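Local coordinates for PrgX (PDB 2AWI), which serves as the receptor for the peptide sex pheromone cCF10 in Enterococcus faecalis and probably acts as a DNA-binding repressor in the control of conjugation, at residues E74-K79 / Q108-I112; C153-S157 / T189-V193; I172-P177 / Y212-Q216. The protein carries 1 engineered substitution. All blocks are in the same frame, centred on the assembly; numbering follows the deposited sequence.

Overall arrangement
From the N terminus, the chain first forms the helix-turn-helix region, then enters the helical C-terminal part, where all three contacts lie. Interaction 1 joins helix 74-87 to helix 107-122 and closes a loop containing helix 92-102. It is complete before interaction 2 opens on helix 150-159, but the two touch through E154, which meets K79 and S111. Interaction 2 closes on helix 184-203. Interaction 3 crosses it: segment 172-177 lies within the loop of interaction 2, whereas its partner, 212-216, follows on helix 207-220. The Y176 hydroxyl, probably hydrogen-bonded to the I190 carbonyl, joins these two contacts. Interactions 1 and 3 do not touch, their nearest atoms being about 9 Å apart.

Interaction 1 of 3, residues E74-K79 / Q108-I112; sequences ETGKEK and QYFSI
The Y109 ring reaches from helix 107-122 to the first turn of helix 74-87, where T75 OG1 and E78 CG approach it obliquely. T75 OG1 lies 3.7 Å from Y109 CE2, and E78 CG lies 4.0 Å from CE1, with the E78 carboxylate turned 68° from the ring plane. Beyond the phenol, E74 CG approaches Y109 OH at 3.6 Å, although E74 is poorly ordered. I112 fills the middle: its CD1 reaches E78 CB (3.6 Å) and the backbone of K79. T75 turns its methyl to the aliphatic part of Q108, CG2 to CB 3.7 Å, while its hydroxyl is bonded to E52 of the second subunit. K79 leaves its helix with CG opposite the backbone N (chi1 -168°), then bends at its last two torsions, bringing NZ 3.3 Å from S111 OG. S111 OG is hydrogen-bonded to N158 and probably also to E154, which takes the K79 ammonium in a salt bridge; R98 pairs with E78. The segments run nearly parallel, 12° apart with axes 10.1 Å from each other. Such side-by-side packing of next-but-one helices is consistent with the stacked helices of a TPR-like fold, here bordered by the helix-turn-helix region of the second subunit.

Interaction 2 of 3, residues C153-S157 / T189-V193; sequences CEIVS and TIQTV. Engineered in segment 153-157: C153 (natural residue Tyr).
Segments 153-157 and 189-193, on helices 150-159 and 184-203, run side by side in the same direction, crossing at 27° with their axes 8.4 Å apart, and draw closest at S157 and V193, whose CA atoms are 5.1 Å apart. C153, an engineered residue that is tyrosine in the natural protein, points toward the second helix. Its CB meets V193 CG2 at 3.6 Å, and its SG lies 4.1 Å from I190 CG2. With T189 OG1 beside the backbone N (chi1 -52°), the methyl CG2 is anti to that N and packs against C153 CB, 3.6 Å from the E154 amide N; the hydroxyl turns back to the carbonyl of D185. Further along, V156 and V193 meet at about a right angle. The distance between their CG1 atoms, 3.4 Å, is tighter than a usual van der Waals contact. At the partly exposed side, S157 OG lies 3.8 Å from T192 CG2, while the T192 hydroxyl bonds to Y232. Around this parallel pair, I171 and I172 of helix 165-172 cover V156, Y176 from the following loop packs on C153 and V193, I155 faces helix 107-122, and I190 touches L220 of helix 207-220.

Interaction 3 of 3, residues I172-P177 / Y212-Q216; sequences IKPMYP and YYINQ
I172, at the end of its helix, meets Y213 at about a right angle: its CG2 lies at the ring edge, 4.2 Å from Y213 CE1, while CD1 comes near the hydroxyl, which is hydrogen-bonded to Y165 OH. K173 opens a short 3-10 segment (173-175), its chain bent at chi2 (-85°), which carries CD and the ammonium over one face of Y212. NZ stands 3.9 Å from the Y212 ring centroid and 18° off its normal, a cation-pi contact, and CD adds a CH-pi contact over the same face. E209 pairs with that ammonium in a salt bridge. Q216 CG lies over the opposite face, toward the rim, so the ring sits between a lysine and a glutamine side chain. The 3-10 segment leads to Y176, whose CB touches both Y212 OH and Q216 OE1, each at 3.5 Å. P177, entered through a cis peptide bond, ends the contact with CB 3.1 Å from Q216 OE1. The end of helix 165-172 and the loop after it thus pack on helix 207-220. Behind them, M175 packs on D152 of helix 150-159, Y176 on L194 of helix 184-203, with its hydroxyl bonded to the I190 carbonyl, and Y213 on A197.

Interaction 1 of 3, residues E74-K79 / Q108-I112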
loop_
_atom_site.group_PDB
_atom_site.type_symbol
_atom_site.label_atom_id
_atom_site.label_comp_id
_atom_site.label_asym_id
_atom_site.label_seq_id
_atom_site.Cartn_x
_atom_site.Cartn_y
_atom_site.Cartn_z
ATOM N N GLU A 74 27.820 -1.777 45.620
ATOM C CA GLU A 74 26.925 -0.746 46.139
ATOM C C GLU A 74 26.249 0.111 45.067
ATOM O O GLU A 74 25.071 0.448 45.191
ATOM C CB GLU A 74 27.695 0.155 47.104
ATOM C CG GLU A 74 26.813 0.976 48.027
ATOM C CD GLU A 74 26.043 0.117 49.016
ATOM O OE1 GLU A 74 25.253 0.684 49.803
ATOM O OE2 GLU A 74 26.228 -1.120 49.009
ATOM N N THR A 75 26.993 0.465 44.023
ATOM C CA THR A 75 26.441 1.286 42.950
ATOM C C THR A 75 25.406 0.531 42.116
ATOM O O THR A 75 24.447 1.125 41.611
ATOM C CB THR A 75 27.559 1.815 42.026
ATOM O OG1 THR A 75 28.384 2.730 42.757
ATOM C CG2 THR A 75 26.968 2.533 40.821
ATOM N N GLY A 76 25.606 -0.775 41.965
ATOM C CA GLY A 76 24.658 -1.569 41.207
ATOM C C GLY A 76 23.378 -1.706 42.012
ATOM O O GLY A 76 22.273 -1.590 41.477
ATOM N N LYS A 77 23.531 -1.949 43.310
ATOM C CA LYS A 77 22.387 -2.088 44.198
ATOM C C LYS A 77 21.513 -0.841 44.072
ATOM O O LYS A 77 20.298 -0.938 43.893
ATOM C CB LYS A 77 22.857 -2.237 45.647
ATOM C CG LYS A 77 23.820 -3.388 45.878
ATOM C CD LYS A 77 24.444 -3.313 47.269
ATOM C CE LYS A 77 25.523 -4.377 47.457
ATOM N NZ LYS A 77 26.270 -4.226 48.742
ATOM N N GLU A 78 22.153 0.325 44.158
ATOM C CA GLU A 78 21.465 1.611 44.066
ATOM C C GLU A 78 20.763 1.821 42.731
ATOM O O GLU A 78 19.570 2.122 42.695
ATOM C CB GLU A 78 22.458 2.755 44.303
ATOM C CG GLU A 78 23.062 2.780 45.702
ATOM C CD GLU A 78 22.068 3.214 46.762
ATOM O OE1 GLU A 78 20.863 3.303 46.449
ATOM O OE2 GLU A 78 22.489 3.463 47.910
ATOM N N LYS A 79 21.497 1.668 41.632
ATOM C CA LYS A 79 20.914 1.860 40.307
ATOM C C LYS A 79 19.754 0.892 40.093
ATOM O O LYS A 79 18.823 1.176 39.340
ATOM C CB LYS A 79 21.976 1.673 39.215
ATOM C CG LYS A 79 21.530 2.135 37.823
ATOM C CD LYS A 79 22.676 2.097 36.806
ATOM C CE LYS A 79 23.631 3.285 36.946
ATOM N NZ LYS A 79 23.081 4.552 36.375
ATOM N N GLN A 108 28.556 7.779 38.248
ATOM C CA GLN A 108 27.503 6.780 38.390
ATOM C C GLN A 108 26.436 7.312 39.339
ATOM O O GLN A 108 25.265 7.391 38.981
ATOM C CB GLN A 108 28.081 5.463 38.917
ATOM C CG GLN A 108 28.931 4.727 37.896
ATOM C CD GLN A 108 28.103 4.153 36.754
ATOM O OE1 GLN A 108 28.613 3.913 35.659
ATOM N NE2 GLN A 108 26.820 3.918 37.014
ATOM N N TYR A 109 26.842 7.690 40.549
ATOM C CA TYR A 109 25.895 8.231 41.522
ATOM C C TYR A 109 25.148 9.439 40.973
ATOM O O TYR A 109 23.976 9.646 41.289
ATOM C CB TYR A 109 26.609 8.606 42.824
ATOM C CG TYR A 109 26.772 7.434 43.766
ATOM C CD1 TYR A 109 25.660 6.839 44.363
ATOM C CD2 TYR A 109 28.029 6.887 44.022
ATOM C CE1 TYR A 109 25.794 5.725 45.189
ATOM C CE2 TYR A 109 28.175 5.772 44.847
ATOM C CZ TYR A 109 27.054 5.196 45.423
ATOM O OH TYR A 109 27.192 4.082 46.217
ATOM N N PHE A 110 25.808 10.244 40.150
ATOM C CA PHE A 110 25.103 11.386 39.593
ATOM C C PHE A 110 23.990 10.848 38.712
ATOM O O PHE A 110 22.852 11.309 38.782
ATOM C CB PHE A 110 26.027 12.276 38.762
ATOM C CG PHE A 110 25.388 13.571 38.351
ATOM C CD1 PHE A 110 24.907 14.451 39.317
ATOM C CD2 PHE A 110 25.240 13.899 37.008
ATOM C CE1 PHE A 110 24.283 15.640 38.950
ATOM C CE2 PHE A 110 24.617 15.088 36.629
ATOM C CZ PHE A 110 24.138 15.959 37.603
ATOM N N SER A 111 24.329 9.860 37.888
ATOM C CA SER A 111 23.363 9.242 36.990
ATOM C C SER A 111 22.187 8.668 37.785
ATOM O O SER A 111 21.035 8.797 37.382
ATOM C CB SER A 111 24.037 8.136 36.172
ATOM O OG SER A 111 23.166 7.651 35.163
ATOM N N ILE A 112 22.479 8.041 38.919
ATOM C CA ILE A 112 21.423 7.478 39.752
ATOM C C ILE A 112 20.559 8.618 40.289
ATOM O O ILE A 112 19.327 8.542 40.287
ATOM C CB ILE A 112 22.015 6.684 40.933
ATOM C CG1 ILE A 112 22.749 5.449 40.410
ATOM C CG2 ILE A 112 20.914 6.277 41.886
ATOM C CD1 ILE A 112 23.516 4.698 41.481
#

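Interaction 2 of 3, residues C153-S157 / T189-V193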
loop_
_atom_site.group_PDB
_atom_site.type_symbol
_atom_site.label_atom_id
_atom_site.label_comp_id
_atom_site.label_asym_id
_atom_site.label_seq_id
_atom_site.Cartn_x
_atom_site.Cartn_y
_atom_site.Cartn_z
ATOM N N CYS A 153 27.617 9.930 28.492
ATOM C CA CYS A 153 26.516 9.934 27.541
ATOM C C CYS A 153 25.236 9.420 28.200
ATOM O O CYS A 153 24.137 9.738 27.763
ATOM C CB CYS A 153 26.876 9.104 26.309
ATOM S SG CYS A 153 28.052 9.965 25.220
ATOM N N GLU A 154 25.375 8.641 29.267
ATOM C CA GLU A 154 24.202 8.142 29.975
ATOM C C GLU A 154 23.638 9.336 30.743
ATOM O O GLU A 154 22.434 9.590 30.729
ATOM C CB GLU A 154 24.586 7.017 30.944
ATOM C CG GLU A 154 23.395 6.311 31.577
ATOM C CD GLU A 154 23.810 5.236 32.574
ATOM O OE1 GLU A 154 24.627 4.354 32.207
ATOM O OE2 GLU A 154 23.317 5.270 33.726
ATOM N N ILE A 155 24.527 10.067 31.410
ATOM C CA ILE A 155 24.140 11.254 32.171
ATOM C C ILE A 155 23.418 12.253 31.262
ATOM O O ILE A 155 22.350 12.760 31.600
ATOM C CB ILE A 155 25.388 11.930 32.800
ATOM C CG1 ILE A 155 25.809 11.152 34.052
ATOM C CG2 ILE A 155 25.101 13.391 33.109
ATOM C CD1 ILE A 155 27.098 11.633 34.692
ATOM N N VAL A 156 23.999 12.525 30.101
ATOM C CA VAL A 156 23.386 13.460 29.164
ATOM C C VAL A 156 21.963 13.049 28.805
ATOM O O VAL A 156 21.074 13.889 28.687
ATOM C CB VAL A 156 24.217 13.575 27.880
ATOM C CG1 VAL A 156 23.307 13.763 26.680
ATOM C CG2 VAL A 156 25.160 14.761 28.001
ATOM N N SER A 157 21.763 11.750 28.617
ATOM C CA SER A 157 20.456 11.212 28.273
ATOM C C SER A 157 19.483 11.428 29.428
ATOM O O SER A 157 18.324 11.789 29.222
ATOM C CB SER A 157 20.582 9.719 27.972
ATOM O OG SER A 157 19.318 9.157 27.666
ATOM N N THR A 189 24.991 3.235 24.501
ATOM C CA THR A 189 24.893 4.465 25.263
ATOM C C THR A 189 25.128 5.739 24.449
ATOM O O THR A 189 24.402 6.719 24.601
ATOM C CB THR A 189 25.877 4.428 26.420
ATOM O OG1 THR A 189 25.674 3.218 27.161
ATOM C CG2 THR A 189 25.667 5.627 27.333
ATOM N N ILE A 190 26.135 5.729 23.588
ATOM C CA ILE A 190 26.417 6.902 22.784
ATOM C C ILE A 190 25.324 7.115 21.739
ATOM O O ILE A 190 25.154 8.226 21.234
ATOM C CB ILE A 190 27.781 6.779 22.088
ATOM C CG1 ILE A 190 27.752 5.627 21.084
ATOM C CG2 ILE A 190 28.870 6.535 23.133
ATOM C CD1 ILE A 190 29.033 5.472 20.312
ATOM N N GLN A 191 24.582 6.048 21.431
ATOM C CA GLN A 191 23.497 6.106 20.452
ATOM C C GLN A 191 22.193 6.594 21.064
ATOM O O GLN A 191 21.436 7.322 20.430
ATOM C CB GLN A 191 23.259 4.728 19.834
ATOM C CG GLN A 191 24.095 4.425 18.605
ATOM C CD GLN A 191 24.036 2.959 18.212
ATOM O OE1 GLN A 191 24.765 2.131 18.756
ATOM N NE2 GLN A 191 23.156 2.631 17.274
ATOM N N THR A 192 21.932 6.182 22.300
ATOM C CA THR A 192 20.708 6.566 22.989
ATOM C C THR A 192 20.565 8.083 23.051
ATOM O O THR A 192 19.477 8.620 22.843
ATOM C CB THR A 192 20.682 5.991 24.421
ATOM O OG1 THR A 192 20.824 4.565 24.362
ATOM C CG2 THR A 192 19.363 6.326 25.119
ATOM N N VAL A 193 21.676 8.759 23.333
ATOM C CA VAL A 193 21.710 10.212 23.428
ATOM C C VAL A 193 21.186 10.844 22.159
ATOM O O VAL A 193 20.288 11.674 22.194
ATOM C CB VAL A 193 23.151 10.746 23.637
ATOM C CG1 VAL A 193 23.135 12.266 23.637
ATOM C CG2 VAL A 193 23.730 10.219 24.931
#

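Interaction 3 of 3, residues I172-P177 / Y212-Q216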
loop_
_atom_site.group_PDB
_atom_site.type_symbol
_atom_site.label_atom_id
_atom_site.label_comp_id
_atom_site.label_asym_id
_atom_site.label_seq_id
_atom_site.Cartn_x
_atom_site.Cartn_y
_atom_site.Cartn_z
ATOM N N ILE A 172 26.085 18.333 25.568
ATOM C CA ILE A 172 26.186 17.196 24.661
ATOM C C ILE A 172 27.193 17.389 23.531
ATOM O O ILE A 172 28.026 16.524 23.277
ATOM C CB ILE A 172 24.822 16.878 24.017
ATOM C CG1 ILE A 172 23.780 16.587 25.105
ATOM C CG2 ILE A 172 24.963 15.694 23.080
ATOM C CD1 ILE A 172 22.410 16.190 24.573
ATOM N N LYS A 173 27.100 18.527 22.856
ATOM C CA LYS A 173 27.965 18.852 21.725
ATOM C C LYS A 173 29.443 18.480 21.891
ATOM O O LYS A 173 30.041 17.890 20.988
ATOM C CB LYS A 173 27.855 20.344 21.408
ATOM C CG LYS A 173 26.433 20.859 21.267
ATOM C CD LYS A 173 25.863 20.657 19.872
ATOM C CE LYS A 173 24.520 21.363 19.744
ATOM N NZ LYS A 173 24.067 21.446 18.330
ATOM N N PRO A 174 30.054 18.829 23.037
ATOM C CA PRO A 174 31.469 18.505 23.259
ATOM C C PRO A 174 31.795 17.015 23.343
ATOM O O PRO A 174 32.964 16.619 23.319
ATOM C CB PRO A 174 31.795 19.250 24.554
ATOM C CG PRO A 174 30.494 19.280 25.267
ATOM C CD PRO A 174 29.519 19.610 24.164
HETATM N N MSE A 175 30.761 16.187 23.441
HETATM C CA MSE A 175 30.967 14.752 23.528
HETATM C C MSE A 175 31.006 14.118 22.152
HETATM O O MSE A 175 31.445 12.983 22.002
HETATM C CB MSE A 175 29.867 14.113 24.368
HETATM C CG MSE A 175 29.908 14.554 25.811
HETATM SE SE MSE A 175 28.553 13.715 26.866
HETATM C CE MSE A 175 28.860 14.639 28.543
ATOM N N TYR A 176 30.556 14.857 21.145
ATOM C CA TYR A 176 30.547 14.348 19.782
ATOM C C TYR A 176 31.388 15.213 18.844
ATOM O O TYR A 176 31.687 16.370 19.147
ATOM C CB TYR A 176 29.103 14.261 19.266
ATOM C CG TYR A 176 28.277 13.232 20.003
ATOM C CD1 TYR A 176 27.763 13.505 21.266
ATOM C CD2 TYR A 176 28.096 11.949 19.480
ATOM C CE1 TYR A 176 27.104 12.526 22.003
ATOM C CE2 TYR A 176 27.436 10.961 20.206
ATOM C CZ TYR A 176 26.950 11.252 21.469
ATOM O OH TYR A 176 26.373 10.266 22.235
ATOM N N PRO A 177 31.786 14.655 17.690
ATOM C CA PRO A 177 31.484 13.299 17.219
ATOM C C PRO A 177 32.282 12.200 17.911
ATOM O O PRO A 177 33.306 12.460 18.538
ATOM C CB PRO A 177 31.808 13.379 15.733
ATOM C CG PRO A 177 32.972 14.309 15.717
ATOM C CD PRO A 177 32.527 15.407 16.661
ATOM N N TYR A 212 21.899 18.171 13.116
ATOM C CA TYR A 212 23.124 17.944 13.854
ATOM C C TYR A 212 23.165 16.484 14.290
ATOM O O TYR A 212 24.087 15.746 13.943
ATOM C CB TYR A 212 23.194 18.861 15.088
ATOM C CG TYR A 212 24.321 18.507 16.034
ATOM C CD1 TYR A 212 25.653 18.733 15.684
ATOM C CD2 TYR A 212 24.059 17.879 17.252
ATOM C CE1 TYR A 212 26.699 18.335 16.526
ATOM C CE2 TYR A 212 25.093 17.477 18.099
ATOM C CZ TYR A 212 26.409 17.704 17.729
ATOM O OH TYR A 212 27.435 17.272 18.546
ATOM N N TYR A 213 22.150 16.074 15.047
ATOM C CA TYR A 213 22.069 14.713 15.558
ATOM C C TYR A 213 21.980 13.648 14.469
ATOM O O TYR A 213 22.607 12.595 14.576
ATOM C CB TYR A 213 20.895 14.613 16.526
ATOM C CG TYR A 213 21.098 15.481 17.747
ATOM C CD1 TYR A 213 22.153 15.240 18.627
ATOM C CD2 TYR A 213 20.252 16.561 18.013
ATOM C CE1 TYR A 213 22.365 16.050 19.743
ATOM C CE2 TYR A 213 20.451 17.376 19.125
ATOM C CZ TYR A 213 21.510 17.113 19.986
ATOM O OH TYR A 213 21.707 17.905 21.093
ATOM N N ILE A 214 21.212 13.918 13.419
ATOM C CA ILE A 214 21.097 12.971 12.324
ATOM C C ILE A 214 22.494 12.746 11.753
ATOM O O ILE A 214 22.849 11.631 11.369
ATOM C CB ILE A 214 20.160 13.508 11.221
ATOM C CG1 ILE A 214 18.713 13.484 11.728
ATOM C CG2 ILE A 214 20.319 12.686 9.935
ATOM C CD1 ILE A 214 17.683 13.894 10.684
ATOM N N ASN A 215 23.290 13.809 11.706
ATOM C CA ASN A 215 24.652 13.718 11.194
ATOM C C ASN A 215 25.543 12.932 12.151
ATOM O O ASN A 215 26.329 12.085 11.723
ATOM C CB ASN A 215 25.240 15.117 10.978
ATOM C CG ASN A 215 24.615 15.842 9.799
ATOM O OD1 ASN A 215 24.901 17.015 9.557
ATOM N ND2 ASN A 215 23.765 15.144 9.055
ATOM N N GLN A 216 25.432 13.215 13.446
ATOM C CA GLN A 216 26.238 12.500 14.429
ATOM C C GLN A 216 25.944 10.997 14.360
ATOM O O GLN A 216 26.858 10.171 14.357
ATOM C CB GLN A 216 25.958 13.016 15.846
ATOM C CG GLN A 216 26.463 14.427 16.119
ATOM C CD GLN A 216 27.863 14.675 15.568
ATOM O OE1 GLN A 216 28.790 13.901 15.807
ATOM N NE2 GLN A 216 28.015 15.765 14.827
#